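Local coordinates for protein nucleoporin NUP82 (Chaetomium thermophilum, PDB 5CWW) that is probably a structural component of the nuclear pore complex and may also serve there as a docking site for nuclear transport factors, at residues V131-P143 against F156-T170. Numbering follows the deposited sequence.
Sequences VLTSHTVHICILP and FKPKFWTLGPTTHVT
Val131 CG2, on the second strand of a four-stranded antiparallel blade of this N-terminal β-propeller domain of NUP82, reaches past the third strand, 137-141, to the edge of the Phe160 ring at CE2 on the fourth, 160-162. Along this edge of the blade backbone bonds join the last two strands through their middle, while beyond Leu163 bridging waters link the two segments. At the turn, His135 lies against the backbone of Val169 and Thr170, with CD2 3.5 Å from Val169 O; its own carbonyl reaches His168 ND1 through a water. Val137 N and the carbonyls of Leu163 and His168 share a second water, which fills in where the strands diverge. Val137 CG1, anti to its amide N (chi1 -177°), runs beside Leu163 and presses on CD2 at a tight 3.4 Å, while CG2 sits over one face of the His168 imidazole, whose NE2 bonds to Thr192 of the next blade. Val137 O takes the N-H of Leu163. In the hydrogen-bonded pair, Ile139 N to Trp161 O and Trp161 N to Ile139 O are both 2.7 Å and nearly straight, at 170°. On the opposite face from Ile139, Cys140 puts CB and SG over one face of the Phe160 ring, SG 3.9 Å from its centroid, a sulfur-aromatic contact. Replacing Phe160 with an alanine would probably leave Cys140 SG without its aromatic partner and open a gap beside Val131 and Ile109. Ile141 donates to Lys159 O, and its CG1 touches the indole edge of Trp161 at CD1; Lys159 CE lies over one indole face, and Phe212 also stacks on this ring. Last, Pro143 CG meets the edge of the Phe156 ring, 3.8 Å from CE1, while Pro158 CD sits over the centre of that ring's face.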
loop_
_atom_site.group_PDB
_atom_site.type_symbol
_atom_site.label_atom_id
_atom_site.label_comp_id
_atom_site.label_asym_id
_atom_site.label_seq_id
_atom_site.Cartn_x
_atom_site.Cartn_y
_atom_site.Cartn_z
ATOM N N VAL B 131 15.574 -0.478 -5.145
ATOM C CA VAL B 131 16.380 0.024 -4.035
ATOM C C VAL B 131 15.839 1.362 -3.544
ATOM O O VAL B 131 15.920 2.370 -4.249
ATOM C CB VAL B 131 17.858 0.195 -4.441
ATOM C CG1 VAL B 131 18.696 0.654 -3.253
ATOM C CG2 VAL B 131 18.406 -1.106 -5.005
ATOM N N LEU B 132 15.292 1.362 -2.334
ATOM C CA LEU B 132 14.601 2.526 -1.790
ATOM C C LEU B 132 15.344 3.183 -0.636
ATOM O O LEU B 132 15.797 2.515 0.294
ATOM C CB LEU B 132 13.202 2.140 -1.310
ATOM C CG LEU B 132 12.099 1.985 -2.354
ATOM C CD1 LEU B 132 12.368 0.812 -3.282
ATOM C CD2 LEU B 132 10.754 1.828 -1.658
ATOM N N THR B 133 15.472 4.501 -0.721
ATOM C CA THR B 133 15.800 5.324 0.430
ATOM C C THR B 133 14.464 5.803 0.985
ATOM O O THR B 133 13.422 5.237 0.656
ATOM C CB THR B 133 16.704 6.514 0.066
ATOM O OG1 THR B 133 16.027 7.366 -0.865
ATOM C CG2 THR B 133 18.005 6.026 -0.551
ATOM N N SER B 134 14.481 6.841 1.809
ATOM C CA SER B 134 13.235 7.398 2.318
ATOM C C SER B 134 12.401 8.017 1.194
ATOM O O SER B 134 11.170 7.953 1.224
ATOM C CB SER B 134 13.520 8.440 3.401
ATOM O OG SER B 134 14.409 9.438 2.930
ATOM N N HIS B 135 13.074 8.597 0.201
ATOM C CA HIS B 135 12.397 9.343 -0.861
ATOM C C HIS B 135 12.741 8.877 -2.278
ATOM O O HIS B 135 11.955 9.088 -3.203
ATOM C CB HIS B 135 12.723 10.832 -0.742
ATOM C CG HIS B 135 12.049 11.509 0.411
ATOM N ND1 HIS B 135 12.422 11.300 1.721
ATOM C CD2 HIS B 135 11.022 12.390 0.448
ATOM C CE1 HIS B 135 11.655 12.025 2.515
ATOM N NE2 HIS B 135 10.797 12.696 1.768
ATOM N N THR B 136 13.905 8.258 -2.451
ATOM C CA THR B 136 14.396 7.918 -3.785
ATOM C C THR B 136 14.230 6.439 -4.111
ATOM O O THR B 136 14.119 5.601 -3.214
ATOM C CB THR B 136 15.887 8.292 -3.949
ATOM O OG1 THR B 136 16.691 7.475 -3.087
ATOM C CG2 THR B 136 16.111 9.762 -3.613
ATOM N N VAL B 137 14.208 6.133 -5.406
ATOM C CA VAL B 137 14.073 4.762 -5.881
ATOM C C VAL B 137 15.049 4.502 -7.025
ATOM O O VAL B 137 15.025 5.197 -8.042
ATOM C CB VAL B 137 12.639 4.462 -6.366
ATOM C CG1 VAL B 137 12.506 3.002 -6.790
ATOM C CG2 VAL B 137 11.624 4.787 -5.281
ATOM N N HIS B 138 15.910 3.503 -6.843
ATOM C CA HIS B 138 16.800 3.047 -7.904
ATOM C C HIS B 138 16.482 1.603 -8.273
ATOM O O HIS B 138 16.102 0.807 -7.416
ATOM C CB HIS B 138 18.263 3.161 -7.479
ATOM C CG HIS B 138 18.754 4.569 -7.366
ATOM N ND1 HIS B 138 18.476 5.371 -6.279
ATOM C CD2 HIS B 138 19.507 5.320 -8.205
ATOM C CE1 HIS B 138 19.038 6.553 -6.453
ATOM N NE2 HIS B 138 19.669 6.548 -7.613
ATOM N N ILE B 139 16.640 1.277 -9.552
ATOM C CA ILE B 139 16.474 -0.088 -10.031
ATOM C C ILE B 139 17.833 -0.659 -10.399
ATOM O O ILE B 139 18.504 -0.156 -11.301
ATOM C CB ILE B 139 15.543 -0.163 -11.254
ATOM C CG1 ILE B 139 14.208 0.528 -10.961
ATOM C CG2 ILE B 139 15.329 -1.617 -11.678
ATOM C CD1 ILE B 139 13.450 -0.050 -9.788
ATOM N N CYS B 140 18.236 -1.710 -9.692
ATOM C CA CYS B 140 19.503 -2.369 -9.961
ATOM C C CYS B 140 19.305 -3.551 -10.894
ATOM O O CYS B 140 18.540 -4.469 -10.597
ATOM C CB CYS B 140 20.158 -2.838 -8.662
ATOM S SG CYS B 140 21.761 -3.654 -8.907
ATOM N N ILE B 141 19.990 -3.514 -12.031
ATOM C CA ILE B 141 20.039 -4.653 -12.932
ATOM C C ILE B 141 21.003 -5.661 -12.330
ATOM O O ILE B 141 22.219 -5.490 -12.405
ATOM C CB ILE B 141 20.496 -4.254 -14.349
ATOM C CG1 ILE B 141 19.703 -3.039 -14.845
ATOM C CG2 ILE B 141 20.346 -5.426 -15.311
ATOM C CD1 ILE B 141 18.199 -3.206 -14.787
ATOM N N LEU B 142 20.455 -6.705 -11.721
ATOM C CA LEU B 142 21.266 -7.661 -10.978
ATOM C C LEU B 142 22.271 -8.355 -11.894
ATOM O O LEU B 142 21.928 -8.760 -13.003
ATOM C CB LEU B 142 20.370 -8.686 -10.281
ATOM C CG LEU B 142 19.440 -8.094 -9.217
ATOM C CD1 LEU B 142 18.527 -9.164 -8.637
ATOM C CD2 LEU B 142 20.241 -7.423 -8.103
ATOM N N PRO B 143 23.523 -8.494 -11.428
ATOM C CA PRO B 143 24.571 -9.044 -12.292
ATOM C C PRO B 143 24.558 -10.564 -12.360
ATOM O O PRO B 143 23.860 -11.216 -11.583
ATOM C CB PRO B 143 25.852 -8.553 -11.622
ATOM C CG PRO B 143 25.504 -8.542 -10.173
ATOM C CD PRO B 143 24.047 -8.152 -10.093
ATOM N N PHE B 156 33.439 -5.329 -12.765
ATOM C CA PHE B 156 32.202 -5.516 -12.019
ATOM C C PHE B 156 31.546 -4.177 -11.700
ATOM O O PHE B 156 31.928 -3.501 -10.745
ATOM C CB PHE B 156 32.482 -6.292 -10.731
ATOM C CG PHE B 156 31.249 -6.637 -9.951
ATOM C CD1 PHE B 156 30.303 -7.504 -10.471
ATOM C CD2 PHE B 156 31.040 -6.103 -8.691
ATOM C CE1 PHE B 156 29.168 -7.825 -9.755
ATOM C CE2 PHE B 156 29.909 -6.421 -7.970
ATOM C CZ PHE B 156 28.971 -7.284 -8.502
ATOM N N LYS B 157 30.560 -3.803 -12.511
ATOM C CA LYS B 157 29.859 -2.531 -12.354
ATOM C C LYS B 157 28.368 -2.683 -12.660
ATOM O O LYS B 157 27.911 -2.319 -13.745
ATOM C CB LYS B 157 30.484 -1.455 -13.251
ATOM C CG LYS B 157 30.699 -1.864 -14.707
ATOM C CD LYS B 157 31.511 -0.821 -15.466
ATOM C CE LYS B 157 32.991 -0.892 -15.119
ATOM N NZ LYS B 157 33.797 0.096 -15.892
ATOM N N PRO B 158 27.603 -3.231 -11.700
ATOM C CA PRO B 158 26.157 -3.420 -11.866
ATOM C C PRO B 158 25.428 -2.119 -12.192
ATOM O O PRO B 158 25.620 -1.113 -11.508
ATOM C CB PRO B 158 25.715 -3.969 -10.507
ATOM C CG PRO B 158 26.935 -4.596 -9.935
ATOM C CD PRO B 158 28.076 -3.748 -10.404
ATOM N N LYS B 159 24.598 -2.150 -13.228
ATOM C CA LYS B 159 23.871 -0.966 -13.669
ATOM C C LYS B 159 22.758 -0.597 -12.692
ATOM O O LYS B 159 21.981 -1.450 -12.264
ATOM C CB LYS B 159 23.286 -1.196 -15.067
ATOM C CG LYS B 159 22.479 -0.026 -15.627
ATOM C CD LYS B 159 23.335 1.225 -15.776
ATOM C CE LYS B 159 22.552 2.372 -16.390
ATOM N NZ LYS B 159 23.369 3.615 -16.473
ATOM N N PHE B 160 22.702 0.686 -12.343
ATOM C CA PHE B 160 21.633 1.241 -11.520
ATOM C C PHE B 160 20.853 2.273 -12.324
ATOM O O PHE B 160 21.444 3.175 -12.920
ATOM C CB PHE B 160 22.191 1.888 -10.251
ATOM C CG PHE B 160 22.548 0.910 -9.171
ATOM C CD1 PHE B 160 23.751 0.225 -9.202
ATOM C CD2 PHE B 160 21.686 0.691 -8.109
ATOM C CE1 PHE B 160 24.081 -0.670 -8.203
ATOM C CE2 PHE B 160 22.012 -0.202 -7.106
ATOM C CZ PHE B 160 23.210 -0.886 -7.155
ATOM N N TRP B 161 19.532 2.135 -12.341
ATOM C CA TRP B 161 18.659 3.086 -13.019
ATOM C C TRP B 161 17.899 3.925 -12.003
ATOM O O TRP B 161 17.299 3.387 -11.073
ATOM C CB TRP B 161 17.661 2.364 -13.927
ATOM C CG TRP B 161 18.263 1.713 -15.126
ATOM C CD1 TRP B 161 18.904 0.509 -15.174
ATOM C CD2 TRP B 161 18.267 2.224 -16.463
ATOM N NE1 TRP B 161 19.311 0.242 -16.461
ATOM C CE2 TRP B 161 18.931 1.281 -17.270
ATOM C CE3 TRP B 161 17.775 3.390 -17.055
ATOM C CZ2 TRP B 161 19.117 1.467 -18.637
ATOM C CZ3 TRP B 161 17.960 3.574 -18.410
ATOM C CH2 TRP B 161 18.625 2.618 -19.187
ATOM N N THR B 162 17.924 5.240 -12.185
ATOM C CA THR B 162 17.125 6.133 -11.360
ATOM C C THR B 162 15.666 6.046 -11.789
ATOM O O THR B 162 15.359 6.138 -12.976
ATOM C CB THR B 162 17.605 7.593 -11.464
ATOM O OG1 THR B 162 18.959 7.687 -11.008
ATOM C CG2 THR B 162 16.734 8.514 -10.621
ATOM N N LEU B 163 14.776 5.869 -10.818
ATOM C CA LEU B 163 13.345 5.780 -11.084
ATOM C C LEU B 163 12.663 7.091 -10.709
ATOM O O LEU B 163 12.676 7.496 -9.545
ATOM C CB LEU B 163 12.721 4.617 -10.311
ATOM C CG LEU B 163 11.301 4.230 -10.730
ATOM C CD1 LEU B 163 11.310 3.507 -12.069
ATOM C CD2 LEU B 163 10.631 3.376 -9.661
ATOM N N GLY B 164 12.082 7.755 -11.703
ATOM C CA GLY B 164 11.424 9.032 -11.495
ATOM C C GLY B 164 12.339 10.069 -10.871
ATOM O O GLY B 164 12.143 10.449 -9.718
ATOM N N PRO B 165 13.346 10.532 -11.630
ATOM C CA PRO B 165 14.305 11.540 -11.156
ATOM C C PRO B 165 13.658 12.824 -10.633
ATOM O O PRO B 165 14.212 13.453 -9.733
ATOM C CB PRO B 165 15.144 11.839 -12.405
ATOM C CG PRO B 165 15.018 10.632 -13.250
ATOM C CD PRO B 165 13.646 10.088 -13.002
ATOM N N THR B 166 12.521 13.212 -11.203
ATOM C CA THR B 166 11.826 14.431 -10.789
ATOM C C THR B 166 10.589 14.111 -9.950
ATOM O O THR B 166 9.864 15.015 -9.534
ATOM C CB THR B 166 11.403 15.283 -12.007
ATOM O OG1 THR B 166 10.355 14.620 -12.726
ATOM C CG2 THR B 166 12.586 15.521 -12.936
ATOM N N THR B 167 10.363 12.822 -9.704
ATOM C CA THR B 167 9.175 12.353 -8.998
ATOM C C THR B 167 9.526 11.877 -7.590
ATOM O O THR B 167 9.058 12.436 -6.597
ATOM C CB THR B 167 8.492 11.208 -9.769
ATOM O OG1 THR B 167 8.232 11.628 -11.115
ATOM C CG2 THR B 167 7.186 10.810 -9.103
ATOM N N HIS B 168 10.345 10.834 -7.509
ATOM C CA HIS B 168 10.775 10.302 -6.223
ATOM C C HIS B 168 12.045 11.016 -5.771
ATOM O O HIS B 168 13.161 10.554 -6.015
ATOM C CB HIS B 168 10.986 8.792 -6.314
ATOM C CG HIS B 168 9.716 8.023 -6.513
ATOM N ND1 HIS B 168 8.640 8.133 -5.658
ATOM C CD2 HIS B 168 9.348 7.135 -7.467
ATOM C CE1 HIS B 168 7.665 7.346 -6.077
ATOM N NE2 HIS B 168 8.070 6.729 -7.172
ATOM N N VAL B 169 11.848 12.151 -5.106
ATOM C CA VAL B 169 12.932 13.047 -4.722
ATOM C C VAL B 169 12.709 13.525 -3.291
ATOM O O VAL B 169 11.587 13.483 -2.785
ATOM C CB VAL B 169 13.015 14.264 -5.674
ATOM C CG1 VAL B 169 14.312 15.032 -5.474
ATOM C CG2 VAL B 169 12.911 13.812 -7.117
ATOM N N THR B 170 13.775 13.982 -2.644
ATOM C CA THR B 170 13.695 14.449 -1.265
ATOM C C THR B 170 12.799 15.677 -1.116
ATOM O O THR B 170 12.320 15.966 -0.020
ATOM C CB THR B 170 15.091 14.781 -0.708
ATOM O OG1 THR B 170 15.791 15.625 -1.631
ATOM C CG2 THR B 170 15.898 13.508 -0.485
HETATM O O HOH W 1 9.272 9.547 -3.354
HETATM O O HOH W 2 14.243 8.356 -7.358
#